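Local coordinates for protein trehalose-6-phosphate phosphatase (Neosartorya fumigata, PDB 5DXL) that belongs to the trehalose-phosphatase family of the HAD clan, with a helix-flanked mixed beta sheet as its core, at residues Asp37-Ile42 / Gln70-Glu75; Arg49-Leu54 / Glu75-Ile80; Ala61-Ser66 / Cys91-Pro96; Leu85-Gly90 / Asp99-Leu104. All blocks are in the same frame, centred on the assembly; numbering follows the deposited sequence. Where two conformers were deposited one is given.

Contact 1 of 4, residues Asp37-Ile42 / Gln70-Glu75; sequences DPQAAI and QAFLDE
Phe72 holds the far end of its ring against the loop 37-42, where Pro38, Gln39, Ala41 and Ile42 gather round it. The first torsion explains the reach: with CG anti to the backbone N (chi1 180°), the phenyl stands well off helix 70-77. The closer-packed part is the inner one, Ile42 with the buried Ala41. Ile42 CG1 lies 4.0 Å from Phe72 CE2, and Ala41 adds its carbonyl, with Ala41 O at the ring edge, 4.1 Å from Phe72 CZ. The outer side is looser. Gln39 is exposed, yet a bend at chi2 (-70°) folds its chain back until Gln39 OE1 comes to the edge of the ring, 4.1 Å from Phe72 CE2, its amide turned 77° from the ring plane. No hydrogen bond crosses here; within the loop, Gln39 N donates to Asp37 OD1 over 3.2 Å in an Asx turn that leads into the 3-10 segment 38-40. Arg68 serves both sides, making a cation-pi contact with Phe72 and a hydrogen bond to Pro38 O. The contact thus lays the loop between strand 21-25 and helix 45-56 against helix 70-77, with Trp76 of that helix touching both Ile42 and Phe72.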
loop_
_atom_site.group_PDB
_atom_site.type_symbol
_atom_site.label_atom_id
_atom_site.label_comp_id
_atom_site.label_asym_id
_atom_site.label_seq_id
_atom_site.Cartn_x
_atom_site.Cartn_y
_atom_site.Cartn_z
ATOM N N ASP A 37 17.805 6.996 -7.270
ATOM C CA ASP A 37 17.632 6.281 -8.532
ATOM C C ASP A 37 16.822 5.006 -8.312
ATOM O O ASP A 37 17.320 4.069 -7.693
ATOM C CB ASP A 37 19.003 5.961 -9.143
ATOM C CG ASP A 37 18.912 5.152 -10.433
ATOM O OD1 ASP A 37 17.813 5.039 -11.018
ATOM O OD2 ASP A 37 19.964 4.636 -10.868
ATOM N N PRO A 38 15.574 4.972 -8.820
ATOM C CA PRO A 38 14.660 3.837 -8.611
ATOM C C PRO A 38 15.257 2.493 -9.039
ATOM O O PRO A 38 14.908 1.460 -8.468
ATOM C CB PRO A 38 13.449 4.202 -9.478
ATOM C CG PRO A 38 13.466 5.692 -9.513
ATOM C CD PRO A 38 14.924 6.062 -9.566
ATOM N N GLN A 39 16.153 2.516 -10.020
ATOM C CA GLN A 39 16.860 1.317 -10.446
ATOM C C GLN A 39 17.836 0.795 -9.388
ATOM O O GLN A 39 18.116 -0.407 -9.326
ATOM C CB GLN A 39 17.604 1.592 -11.744
ATOM C CG GLN A 39 16.687 1.708 -12.941
ATOM C CD GLN A 39 16.079 0.371 -13.324
ATOM O OE1 GLN A 39 14.957 0.041 -12.925
ATOM N NE2 GLN A 39 16.827 -0.414 -14.097
ATOM N N ALA A 40 18.358 1.701 -8.565
ATOM C CA ALA A 40 19.226 1.319 -7.453
ATOM C C ALA A 40 18.432 0.571 -6.383
ATOM O O ALA A 40 19.007 -0.009 -5.459
ATOM C CB ALA A 40 19.904 2.551 -6.851
ATOM N N ALA A 41 17.107 0.593 -6.508
ATOM C CA ALA A 41 16.248 -0.114 -5.565
ATOM C C ALA A 41 15.648 -1.353 -6.208
ATOM O O ALA A 41 14.643 -1.871 -5.736
ATOM C CB ALA A 41 15.139 0.800 -5.039
ATOM N N ILE A 42 16.253 -1.796 -7.309
ATOM C CA ILE A 42 16.019 -3.139 -7.833
ATOM C C ILE A 42 16.393 -4.105 -6.729
ATOM O O ILE A 42 17.462 -3.956 -6.122
ATOM C CB ILE A 42 16.844 -3.393 -9.110
ATOM C CG1 ILE A 42 16.131 -2.787 -10.317
ATOM C CG2 ILE A 42 17.085 -4.875 -9.321
ATOM C CD1 ILE A 42 17.018 -2.619 -11.521
ATOM N N GLN A 70 3.509 -1.706 -12.779
ATOM C CA GLN A 70 3.249 -3.120 -13.013
ATOM C C GLN A 70 4.462 -3.792 -13.647
ATOM O O GLN A 70 4.883 -4.874 -13.229
ATOM C CB GLN A 70 2.014 -3.272 -13.907
ATOM C CG GLN A 70 1.709 -4.673 -14.386
ATOM C CD GLN A 70 0.611 -4.673 -15.432
ATOM O OE1 GLN A 70 0.256 -3.622 -15.972
ATOM N NE2 GLN A 70 0.072 -5.846 -15.729
ATOM N N ALA A 71 5.047 -3.137 -14.642
ATOM C CA ALA A 71 6.169 -3.733 -15.359
ATOM C C ALA A 71 7.389 -3.939 -14.462
ATOM O O ALA A 71 8.149 -4.905 -14.648
ATOM C CB ALA A 71 6.534 -2.875 -16.569
ATOM N N PHE A 72 7.565 -3.066 -13.474
ATOM C CA PHE A 72 8.682 -3.173 -12.546
ATOM C C PHE A 72 8.496 -4.363 -11.615
ATOM O O PHE A 72 9.406 -5.185 -11.449
ATOM C CB PHE A 72 8.841 -1.891 -11.723
ATOM C CG PHE A 72 9.977 -1.940 -10.736
ATOM C CD1 PHE A 72 9.775 -2.406 -9.443
ATOM C CD2 PHE A 72 11.248 -1.512 -11.102
ATOM C CE1 PHE A 72 10.823 -2.451 -8.538
ATOM C CE2 PHE A 72 12.297 -1.549 -10.198
ATOM C CZ PHE A 72 12.083 -2.018 -8.913
ATOM N N LEU A 73 7.322 -4.461 -11.000
ATOM C CA LEU A 73 7.078 -5.560 -10.068
ATOM C C LEU A 73 7.150 -6.885 -10.811
ATOM O O LEU A 73 7.729 -7.845 -10.315
ATOM C CB LEU A 73 5.713 -5.434 -9.378
ATOM C CG LEU A 73 5.543 -4.266 -8.404
ATOM C CD1 LEU A 73 4.208 -4.419 -7.693
ATOM C CD2 LEU A 73 6.695 -4.174 -7.409
ATOM N N ASP A 74 6.560 -6.937 -11.999
ATOM C CA ASP A 74 6.563 -8.205 -12.724
ATOM C C ASP A 74 7.968 -8.595 -13.141
ATOM O O ASP A 74 8.350 -9.768 -13.029
ATOM C CB ASP A 74 5.656 -8.154 -13.945
ATOM C CG ASP A 74 5.258 -9.545 -14.411
ATOM O OD1 ASP A 74 5.306 -10.492 -13.587
ATOM O OD2 ASP A 74 4.925 -9.698 -15.588
ATOM N N GLU A 75 8.754 -7.626 -13.597
ATOM C CA GLU A 75 10.095 -7.958 -14.068
ATOM C C GLU A 75 11.002 -8.490 -12.958
ATOM O O GLU A 75 11.764 -9.445 -13.162
ATOM C CB GLU A 75 10.749 -6.738 -14.718
ATOM C CG GLU A 75 12.228 -6.971 -14.989
ATOM C CD GLU A 75 12.683 -6.365 -16.275
ATOM O OE1 GLU A 75 12.277 -5.207 -16.528
ATOM O OE2 GLU A 75 13.454 -7.033 -17.013
#

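Contact 2 of 4, residues Arg49-Leu54 / Glu75-Ile80; sequences RTLKTL and EWMGHI
Met77 and Ile80 meet Leu51 and Lys52 where two helices of successive beta-alpha-beta crossovers come together, helix 45-56 leading into strand 60-65 and helix 70-77 following that strand. Along 75-80, the first residue to touch is Met77, a selenomethionine in the model. Its SE lies 4.1 Å from Leu51 CD1, the two buried side chains passing at a slant. A type I turn then runs from Met77 to Ile80, closed by Ile80 N donating to Met77 O at 3.1 Å; it turns the chain off the helix and brings Ile80 against helix 45-56. Within it, His79 gives one ring face to Ile80 CG1, 3.6 Å above the plane and offset to the rim. From the turn, Gly78 O and Ile80 O both accept from the guanidinium of Arg94. Ile80 gives the largest single share of the interface. Its CG2 rests 4.0 Å from Lys52 CA, while the lysine chain runs out straight to the exposed side. Ile80 CD1 ends against the helix backbone, 3.9 Å from Lys52 N.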
loop_
_atom_site.group_PDB
_atom_site.type_symbol
_atom_site.label_atom_id
_atom_site.label_comp_id
_atom_site.label_asym_id
_atom_site.label_seq_id
_atom_site.Cartn_x
_atom_site.Cartn_y
_atom_site.Cartn_z
ATOM N N ARG A 49 15.612 -13.637 -2.412
ATOM C CA ARG A 49 15.672 -14.941 -1.755
ATOM C C ARG A 49 14.719 -14.991 -0.576
ATOM O O ARG A 49 14.031 -15.977 -0.359
ATOM C CB ARG A 49 17.086 -15.256 -1.241
ATOM C CG ARG A 49 18.070 -15.773 -2.267
ATOM C CD ARG A 49 19.278 -16.403 -1.568
ATOM N NE ARG A 49 19.857 -15.540 -0.536
ATOM C CZ ARG A 49 20.750 -14.580 -0.774
ATOM N NH1 ARG A 49 21.168 -14.352 -2.013
ATOM N NH2 ARG A 49 21.225 -13.847 0.224
ATOM N N THR A 50 14.732 -13.918 0.202
ATOM C CA THR A 50 13.929 -13.819 1.411
ATOM C C THR A 50 12.441 -13.903 1.082
ATOM O O THR A 50 11.691 -14.634 1.733
ATOM C CB THR A 50 14.246 -12.507 2.147
ATOM O OG1 THR A 50 15.653 -12.470 2.430
ATOM C CG2 THR A 50 13.476 -12.404 3.453
ATOM N N LEU A 51 12.027 -13.172 0.054
ATOM C CA LEU A 51 10.630 -13.192 -0.377
ATOM C C LEU A 51 10.238 -14.536 -0.979
ATOM O O LEU A 51 9.148 -15.042 -0.711
ATOM C CB LEU A 51 10.358 -12.078 -1.388
ATOM C CG LEU A 51 10.378 -10.659 -0.829
ATOM C CD1 LEU A 51 10.193 -9.660 -1.969
ATOM C CD2 LEU A 51 9.276 -10.483 0.209
ATOM N N LYS A 52 11.122 -15.106 -1.795
ATOM C CA LYS A 52 10.815 -16.379 -2.437
ATOM C C LYS A 52 10.598 -17.468 -1.389
ATOM O O LYS A 52 9.644 -18.255 -1.470
ATOM C CB LYS A 52 11.927 -16.764 -3.405
ATOM C CG LYS A 52 11.684 -18.099 -4.071
ATOM C CD LYS A 52 12.807 -18.428 -5.038
ATOM C CE LYS A 52 12.562 -19.779 -5.704
ATOM N NZ LYS A 52 13.634 -20.095 -6.689
ATOM N N THR A 53 11.472 -17.495 -0.383
ATOM C CA THR A 53 11.375 -18.495 0.670
ATOM C C THR A 53 10.104 -18.301 1.500
ATOM O O THR A 53 9.414 -19.269 1.819
ATOM C CB THR A 53 12.629 -18.458 1.560
ATOM O OG1 THR A 53 13.765 -18.836 0.765
ATOM C CG2 THR A 53 12.496 -19.405 2.755
ATOM N N LEU A 54 9.772 -17.054 1.819
ATOM C CA LEU A 54 8.559 -16.796 2.590
ATOM C C LEU A 54 7.309 -17.246 1.823
ATOM O O LEU A 54 6.412 -17.875 2.390
ATOM C CB LEU A 54 8.466 -15.300 2.949
ATOM C CG LEU A 54 7.302 -14.943 3.879
ATOM C CD1 LEU A 54 7.603 -15.425 5.294
ATOM C CD2 LEU A 54 7.040 -13.430 3.885
ATOM N N GLU A 75 8.754 -7.626 -13.597
ATOM C CA GLU A 75 10.095 -7.958 -14.068
ATOM C C GLU A 75 11.002 -8.490 -12.958
ATOM O O GLU A 75 11.764 -9.445 -13.162
ATOM C CB GLU A 75 10.749 -6.738 -14.718
ATOM C CG GLU A 75 12.228 -6.971 -14.989
ATOM C CD GLU A 75 12.683 -6.365 -16.275
ATOM O OE1 GLU A 75 12.277 -5.207 -16.528
ATOM O OE2 GLU A 75 13.454 -7.033 -17.013
ATOM N N TRP A 76 10.912 -7.890 -11.776
ATOM C CA TRP A 76 11.895 -8.164 -10.741
ATOM C C TRP A 76 11.421 -9.105 -9.648
ATOM O O TRP A 76 12.240 -9.730 -8.988
ATOM C CB TRP A 76 12.373 -6.840 -10.128
ATOM C CG TRP A 76 13.198 -6.104 -11.125
ATOM C CD1 TRP A 76 12.805 -5.054 -11.907
ATOM C CD2 TRP A 76 14.533 -6.422 -11.519
ATOM N NE1 TRP A 76 13.833 -4.680 -12.745
ATOM C CE2 TRP A 76 14.904 -5.506 -12.523
ATOM C CE3 TRP A 76 15.461 -7.382 -11.104
ATOM C CZ2 TRP A 76 16.162 -5.525 -13.118
ATOM C CZ3 TRP A 76 16.703 -7.398 -11.697
ATOM C CH2 TRP A 76 17.043 -6.476 -12.693
HETATM N N MSE A 77 10.108 -9.210 -9.482
HETATM C CA MSE A 77 9.517 -10.083 -8.469
HETATM C C MSE A 77 8.499 -11.077 -9.031
HETATM O O MSE A 77 8.069 -11.995 -8.329
HETATM C CB MSE A 77 8.869 -9.213 -7.380
HETATM C CG MSE A 77 9.920 -8.667 -6.456
HETATM SE SE MSE A 77 9.273 -7.279 -5.237
HETATM C CE MSE A 77 9.803 -5.683 -6.227
ATOM N N GLY A 78 8.114 -10.902 -10.292
ATOM C CA GLY A 78 7.040 -11.689 -10.871
ATOM C C GLY A 78 7.382 -13.155 -11.094
ATOM O O GLY A 78 6.491 -13.976 -11.303
ATOM N N HIS A 79 8.673 -13.472 -11.042
ATOM C CA HIS A 79 9.129 -14.848 -11.204
ATOM C C HIS A 79 8.837 -15.698 -9.968
ATOM O O HIS A 79 9.030 -16.920 -9.994
ATOM C CB HIS A 79 10.624 -14.876 -11.486
ATOM C CG HIS A 79 11.439 -14.382 -10.335
ATOM N ND1 HIS A 79 11.487 -13.051 -9.980
ATOM C CD2 HIS A 79 12.188 -15.045 -9.425
ATOM C CE1 HIS A 79 12.266 -12.911 -8.920
ATOM N NE2 HIS A 79 12.697 -14.107 -8.559
ATOM N N ILE A 80 8.427 -15.054 -8.874
ATOM C CA ILE A 80 7.972 -15.761 -7.677
ATOM C C ILE A 80 6.458 -15.894 -7.797
ATOM O O ILE A 80 5.714 -14.963 -7.508
ATOM C CB ILE A 80 8.360 -15.015 -6.393
ATOM C CG1 ILE A 80 9.872 -14.771 -6.375
ATOM C CG2 ILE A 80 7.907 -15.794 -5.155
ATOM C CD1 ILE A 80 10.322 -13.739 -5.366
#

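Contact 3 of 4, residues Ala61-Ser66 / Cys91-Pro96; sequences AVWIIS and CFIRQP
Trp63 has its CG anti to the carbonyl carbon (chi1 -77°), which hangs the six-membered ring beside strand 60-65; Ile93 has CG1 anti to the backbone N (chi1 -170°), and that rotation extends its CG1-CD1 arm to meet the indole. Gln95 starts off pointing away, but its chain folds back to the same ring. The three therefore converge on one end of the tryptophan. Ile93 CG1 sits at the ring edge, near its plane, 3.6 Å from Trp63 CZ3, and Ile93 CD1 follows at 3.7 Å from Trp63 CH2. Gln95 also comes in at the edge, its OE1 3.5 Å from Trp63 CZ2, with the amide tilted 68° from the indole. Pro96 crosses at about a right angle and puts CD 3.5 Å from Trp63 CZ2. All this is van der Waals packing, with no hydrogen bond between the segments. The polar end of Arg94 works elsewhere, bonding to the carbonyls of Leu83, Gly78 and Ile80. Strands 60-65 and 92-94 are not neighbours in the mixed sheet: strand 84-87 runs between them, and the indole bridges across it. Just before Ile93, Cys91 and Phe92 form a classic beta bulge opposite Ala87. Helix 190-199 lies over this face, with Leu197 on Trp63 and Arg196 on Ile93.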
loop_
_atom_site.group_PDB
_atom_site.type_symbol
_atom_site.label_atom_id
_atom_site.label_comp_id
_atom_site.label_asym_id
_atom_site.label_seq_id
_atom_site.Cartn_x
_atom_site.Cartn_y
_atom_site.Cartn_z
ATOM N N ALA A 61 0.255 -16.099 2.800
ATOM C CA ALA A 61 -0.178 -15.302 1.664
ATOM C C ALA A 61 0.666 -14.037 1.712
ATOM O O ALA A 61 0.563 -13.263 2.667
ATOM C CB ALA A 61 -1.679 -14.972 1.739
ATOM N N VAL A 62 1.508 -13.845 0.706
ATOM C CA VAL A 62 2.495 -12.770 0.749
ATOM C C VAL A 62 2.192 -11.738 -0.326
ATOM O O VAL A 62 2.170 -12.059 -1.521
ATOM C CB VAL A 62 3.934 -13.323 0.562
ATOM C CG1 VAL A 62 4.952 -12.200 0.666
ATOM C CG2 VAL A 62 4.235 -14.405 1.607
ATOM N N TRP A 63 1.950 -10.506 0.115
ATOM C CA TRP A 63 1.580 -9.411 -0.778
ATOM C C TRP A 63 2.603 -8.291 -0.774
ATOM O O TRP A 63 3.063 -7.863 0.293
ATOM C CB TRP A 63 0.215 -8.835 -0.382
ATOM C CG TRP A 63 -0.907 -9.709 -0.838
ATOM C CD1 TRP A 63 -1.431 -10.780 -0.183
ATOM C CD2 TRP A 63 -1.612 -9.604 -2.077
ATOM N NE1 TRP A 63 -2.442 -11.347 -0.938
ATOM C CE2 TRP A 63 -2.568 -10.638 -2.105
ATOM C CE3 TRP A 63 -1.535 -8.723 -3.160
ATOM C CZ2 TRP A 63 -3.443 -10.812 -3.177
ATOM C CZ3 TRP A 63 -2.403 -8.903 -4.227
ATOM C CH2 TRP A 63 -3.343 -9.941 -4.223
ATOM N N ILE A 64 2.948 -7.821 -1.973
ATOM C CA ILE A 64 3.731 -6.600 -2.145
ATOM C C ILE A 64 2.755 -5.509 -2.611
ATOM O O ILE A 64 2.082 -5.683 -3.630
ATOM C CB ILE A 64 4.861 -6.776 -3.187
ATOM C CG1 ILE A 64 5.711 -8.021 -2.912
ATOM C CG2 ILE A 64 5.754 -5.522 -3.258
ATOM C CD1 ILE A 64 6.299 -8.073 -1.514
ATOM N N ILE A 65 2.662 -4.407 -1.861
ATOM C CA ILE A 65 1.689 -3.351 -2.142
ATOM C C ILE A 65 2.465 -2.065 -2.365
ATOM O O ILE A 65 2.934 -1.446 -1.423
ATOM C CB ILE A 65 0.675 -3.222 -0.995
ATOM C CG1 ILE A 65 0.006 -4.575 -0.743
ATOM C CG2 ILE A 65 -0.394 -2.172 -1.322
ATOM C CD1 ILE A 65 -0.838 -4.613 0.517
ATOM N N SER A 66 2.605 -1.680 -3.631
ATOM C CA SER A 66 3.647 -0.741 -4.043
ATOM C C SER A 66 3.177 0.319 -5.034
ATOM O O SER A 66 2.247 0.097 -5.803
ATOM C CB SER A 66 4.806 -1.543 -4.652
ATOM O OG SER A 66 5.781 -0.707 -5.246
ATOM N N CYS A 91 -3.845 0.097 -8.840
ATOM C CA CYS A 91 -4.483 0.052 -10.150
ATOM C C CYS A 91 -4.298 -1.277 -10.873
ATOM O O CYS A 91 -5.084 -1.609 -11.752
ATOM C CB CYS A 91 -3.962 1.189 -11.014
ATOM S SG CYS A 91 -4.595 2.776 -10.455
ATOM N N PHE A 92 -3.270 -2.030 -10.500
ATOM C CA PHE A 92 -3.009 -3.338 -11.105
ATOM C C PHE A 92 -2.820 -4.371 -10.009
ATOM O O PHE A 92 -2.097 -4.123 -9.047
ATOM C CB PHE A 92 -1.770 -3.308 -11.995
ATOM C CG PHE A 92 -1.962 -2.554 -13.279
ATOM C CD1 PHE A 92 -2.511 -3.170 -14.383
ATOM C CD2 PHE A 92 -1.596 -1.221 -13.369
ATOM C CE1 PHE A 92 -2.692 -2.465 -15.572
ATOM C CE2 PHE A 92 -1.772 -0.510 -14.554
ATOM C CZ PHE A 92 -2.322 -1.134 -15.653
ATOM N N ILE A 93 -3.476 -5.514 -10.144
ATOM C CA ILE A 93 -3.340 -6.555 -9.132
ATOM C C ILE A 93 -3.110 -7.913 -9.780
ATOM O O ILE A 93 -3.728 -8.248 -10.794
ATOM C CB ILE A 93 -4.573 -6.626 -8.215
ATOM C CG1 ILE A 93 -4.309 -7.539 -7.021
ATOM C CG2 ILE A 93 -5.804 -7.119 -8.956
ATOM C CD1 ILE A 93 -5.390 -7.468 -5.970
ATOM N N ARG A 94 -2.190 -8.677 -9.197
ATOM C CA ARG A 94 -1.983 -10.068 -9.597
ATOM C C ARG A 94 -2.146 -10.940 -8.369
ATOM O O ARG A 94 -1.417 -10.763 -7.391
ATOM C CB ARG A 94 -0.602 -10.280 -10.226
ATOM C CG ARG A 94 -0.404 -11.734 -10.754
ATOM C CD ARG A 94 1.084 -12.133 -11.001
ATOM N NE ARG A 94 1.802 -12.473 -9.765
ATOM C CZ ARG A 94 3.062 -12.914 -9.742
ATOM N NH1 ARG A 94 3.722 -13.055 -10.895
ATOM N NH2 ARG A 94 3.671 -13.194 -8.576
ATOM N N GLN A 95 -3.115 -11.857 -8.397
ATOM C CA GLN A 95 -3.319 -12.770 -7.273
ATOM C C GLN A 95 -2.168 -13.767 -7.190
ATOM O O GLN A 95 -1.570 -14.112 -8.207
ATOM C CB GLN A 95 -4.640 -13.541 -7.420
ATOM C CG GLN A 95 -5.911 -12.697 -7.377
ATOM C CD GLN A 95 -6.148 -12.070 -6.012
ATOM O OE1 GLN A 95 -5.848 -12.662 -4.974
ATOM N NE2 GLN A 95 -6.698 -10.868 -6.010
ATOM N N PRO A 96 -1.872 -14.260 -5.978
ATOM C CA PRO A 96 -0.938 -15.380 -5.845
ATOM C C PRO A 96 -1.274 -16.533 -6.798
ATOM O O PRO A 96 -2.448 -16.917 -6.907
ATOM C CB PRO A 96 -1.118 -15.807 -4.384
ATOM C CG PRO A 96 -1.469 -14.510 -3.686
ATOM C CD PRO A 96 -2.364 -13.783 -4.675
#

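Contact 4 of 4, residues Leu85-Gly90 / Asp99-Leu104; sequences LSAEHG and DDWENL
Trp101 sets its indole at a slant against Leu85 and Ala87, coming from strand 101-103, at one edge of the mixed sheet, to a strand two places in. Leu85 points its CB toward the other segment, and Leu85 CB lies 3.5 Å from Trp101 CH2, while the leucine branch runs on past the ring to put CD1 3.7 Å from Trp101 CZ2. Ala87, two residues along on the same face, adds its methyl 4.1 Å from Trp101 CZ3. The indole gets there because its first torsion (chi1 -75°) turns CG away from its own carbonyl carbon, so that the benzene end spans strand 92-94. Helix 70-77 packs on the same side: Leu73 touches Ala87, and Gln70 and Asp74 touch Trp101. A second, smaller meeting lies at the other end, at the turn 88-90, whose residues all have positive phi. There Leu104 aims its side chain at a backbone carbonyl instead of a hydrocarbon, with Leu104 CD1 3.3 Å from Gly90 O. No hydrogen bond runs directly between the segments. Strand 92-94 supplies that link, its Arg94 bonding through the backbone to Leu85 and its Ile93 to Glu102. The chemistry is thus division of labour: directional backbone bonds through the middle strand fix the alignment, and undirected apolar packing of one large indole on a leucine and an alanine closes the face above it.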
loop_
_atom_site.group_PDB
_atom_site.type_symbol
_atom_site.label_atom_id
_atom_site.label_comp_id
_atom_site.label_asym_id
_atom_site.label_seq_id
_atom_site.Cartn_x
_atom_site.Cartn_y
_atom_site.Cartn_z
ATOM N N LEU A 85 0.729 -9.323 -6.041
ATOM C CA LEU A 85 1.343 -8.042 -6.407
ATOM C C LEU A 85 0.279 -6.971 -6.609
ATOM O O LEU A 85 -0.668 -7.172 -7.355
ATOM C CB LEU A 85 2.193 -8.184 -7.675
ATOM C CG LEU A 85 3.311 -9.236 -7.570
ATOM C CD1 LEU A 85 3.934 -9.444 -8.950
ATOM C CD2 LEU A 85 4.379 -8.824 -6.541
ATOM N N SER A 86 0.451 -5.838 -5.937
ATOM C CA SER A 86 -0.405 -4.666 -6.130
ATOM C C SER A 86 0.490 -3.533 -6.607
ATOM O O SER A 86 1.405 -3.127 -5.894
ATOM C CB SER A 86 -1.130 -4.297 -4.837
ATOM O OG SER A 86 -1.801 -3.041 -4.961
ATOM N N ALA A 87 0.264 -3.074 -7.834
ATOM C CA ALA A 87 1.150 -2.095 -8.464
ATOM C C ALA A 87 0.417 -0.809 -8.795
ATOM O O ALA A 87 -0.815 -0.798 -8.879
ATOM C CB ALA A 87 1.773 -2.683 -9.736
ATOM N N GLU A 88 1.191 0.262 -8.968
ATOM C CA GLU A 88 0.684 1.546 -9.456
ATOM C C GLU A 88 -0.457 2.051 -8.583
ATOM O O GLU A 88 -1.514 2.442 -9.066
ATOM C CB GLU A 88 0.263 1.423 -10.929
ATOM C CG GLU A 88 1.442 1.075 -11.809
ATOM C CD GLU A 88 1.146 1.101 -13.302
ATOM O OE1 GLU A 88 0.372 1.975 -13.755
ATOM O OE2 GLU A 88 1.698 0.237 -14.022
ATOM N N HIS A 89 -0.223 2.024 -7.275
ATOM C CA HIS A 89 -1.167 2.567 -6.305
ATOM C C HIS A 89 -2.556 1.943 -6.443
ATOM O O HIS A 89 -3.559 2.649 -6.581
ATOM C CB HIS A 89 -1.233 4.096 -6.441
ATOM C CG HIS A 89 0.101 4.764 -6.291
ATOM N ND1 HIS A 89 0.910 5.071 -7.366
ATOM C CD2 HIS A 89 0.781 5.149 -5.187
ATOM C CE1 HIS A 89 2.021 5.636 -6.929
ATOM N NE2 HIS A 89 1.968 5.696 -5.611
ATOM N N GLY A 90 -2.597 0.613 -6.430
ATOM C CA GLY A 90 -3.849 -0.120 -6.413
ATOM C C GLY A 90 -4.528 -0.274 -7.765
ATOM O O GLY A 90 -5.665 -0.719 -7.835
ATOM N N ASP A 99 -1.172 -15.931 -13.408
ATOM C CA ASP A 99 -0.381 -15.197 -14.387
ATOM C C ASP A 99 -1.108 -13.928 -14.827
ATOM O O ASP A 99 -0.534 -13.085 -15.516
ATOM C CB ASP A 99 -0.084 -16.061 -15.619
ATOM C CG ASP A 99 0.913 -17.170 -15.337
ATOM O OD1 ASP A 99 1.769 -17.003 -14.444
ATOM O OD2 ASP A 99 0.848 -18.210 -16.025
ATOM N N ASP A 100 -2.369 -13.803 -14.424
ATOM C CA ASP A 100 -3.234 -12.740 -14.933
ATOM C C ASP A 100 -3.205 -11.485 -14.069
ATOM O O ASP A 100 -3.451 -11.537 -12.866
ATOM C CB ASP A 100 -4.677 -13.234 -15.048
ATOM C CG ASP A 100 -4.807 -14.455 -15.943
ATOM O OD1 ASP A 100 -4.078 -14.534 -16.956
ATOM O OD2 ASP A 100 -5.631 -15.337 -15.622
ATOM N N TRP A 101 -2.903 -10.358 -14.698
ATOM C CA TRP A 101 -3.019 -9.065 -14.038
ATOM C C TRP A 101 -4.399 -8.477 -14.272
ATOM O O TRP A 101 -4.889 -8.494 -15.403
ATOM C CB TRP A 101 -1.971 -8.102 -14.566
ATOM C CG TRP A 101 -0.586 -8.354 -14.078
ATOM C CD1 TRP A 101 0.341 -9.192 -14.624
ATOM C CD2 TRP A 101 0.039 -7.740 -12.952
ATOM N NE1 TRP A 101 1.509 -9.135 -13.903
ATOM C CE2 TRP A 101 1.346 -8.251 -12.868
ATOM C CE3 TRP A 101 -0.383 -6.806 -11.999
ATOM C CZ2 TRP A 101 2.239 -7.850 -11.877
ATOM C CZ3 TRP A 101 0.499 -6.421 -11.011
ATOM C CH2 TRP A 101 1.795 -6.939 -10.959
ATOM N N GLU A 102 -5.025 -7.959 -13.220
ATOM C CA GLU A 102 -6.263 -7.221 -13.409
ATOM C C GLU A 102 -5.988 -5.726 -13.400
ATOM O O GLU A 102 -5.277 -5.219 -12.525
ATOM C CB GLU A 102 -7.301 -7.556 -12.343
ATOM C CG GLU A 102 -8.516 -6.625 -12.449
ATOM C CD GLU A 102 -9.753 -7.122 -11.727
ATOM O OE1 GLU A 102 -9.643 -8.045 -10.892
ATOM O OE2 GLU A 102 -10.842 -6.569 -12.004
ATOM N N ASN A 103 -6.559 -5.023 -14.375
ATOM C CA ASN A 103 -6.480 -3.574 -14.437
ATOM C C ASN A 103 -7.689 -3.000 -13.718
ATOM O O ASN A 103 -8.779 -2.918 -14.284
ATOM C CB ASN A 103 -6.435 -3.101 -15.897
ATOM C CG ASN A 103 -6.209 -1.605 -16.033
ATOM O OD1 ASN A 103 -6.519 -0.823 -15.134
ATOM N ND2 ASN A 103 -5.661 -1.201 -17.175
ATOM N N LEU A 104 -7.498 -2.605 -12.466
ATOM C CA LEU A 104 -8.624 -2.207 -11.636
ATOM C C LEU A 104 -9.191 -0.858 -12.065
ATOM O O LEU A 104 -10.366 -0.572 -11.815
ATOM C CB LEU A 104 -8.207 -2.179 -10.156
ATOM C CG LEU A 104 -7.874 -3.583 -9.640
ATOM C CD1 LEU A 104 -7.289 -3.561 -8.235
ATOM C CD2 LEU A 104 -9.129 -4.438 -9.673
#

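In the fold
From the N terminus, the loop after strand 21-25 comes first, and contact 1 closes 37-42 onto helix 70-77. Contact 2 opens inside that span and closes just past it, joining helix 45-56 to the end of the same helix; the two share Glu75 and touch through Ile42 and Trp76. Contact 3 opens at strand 60-65, before either has closed, and so crosses both; Arg94 joins it to contact 2. Contact 4 opens after contacts 1 and 2 are complete but crosses contact 3, strand 92-94 pairing with 101-103. None nests in another. Contacts 1 and 2 tie helices and loop together, and contacts 3 and 4 each reach over one intervening strand of the sheet.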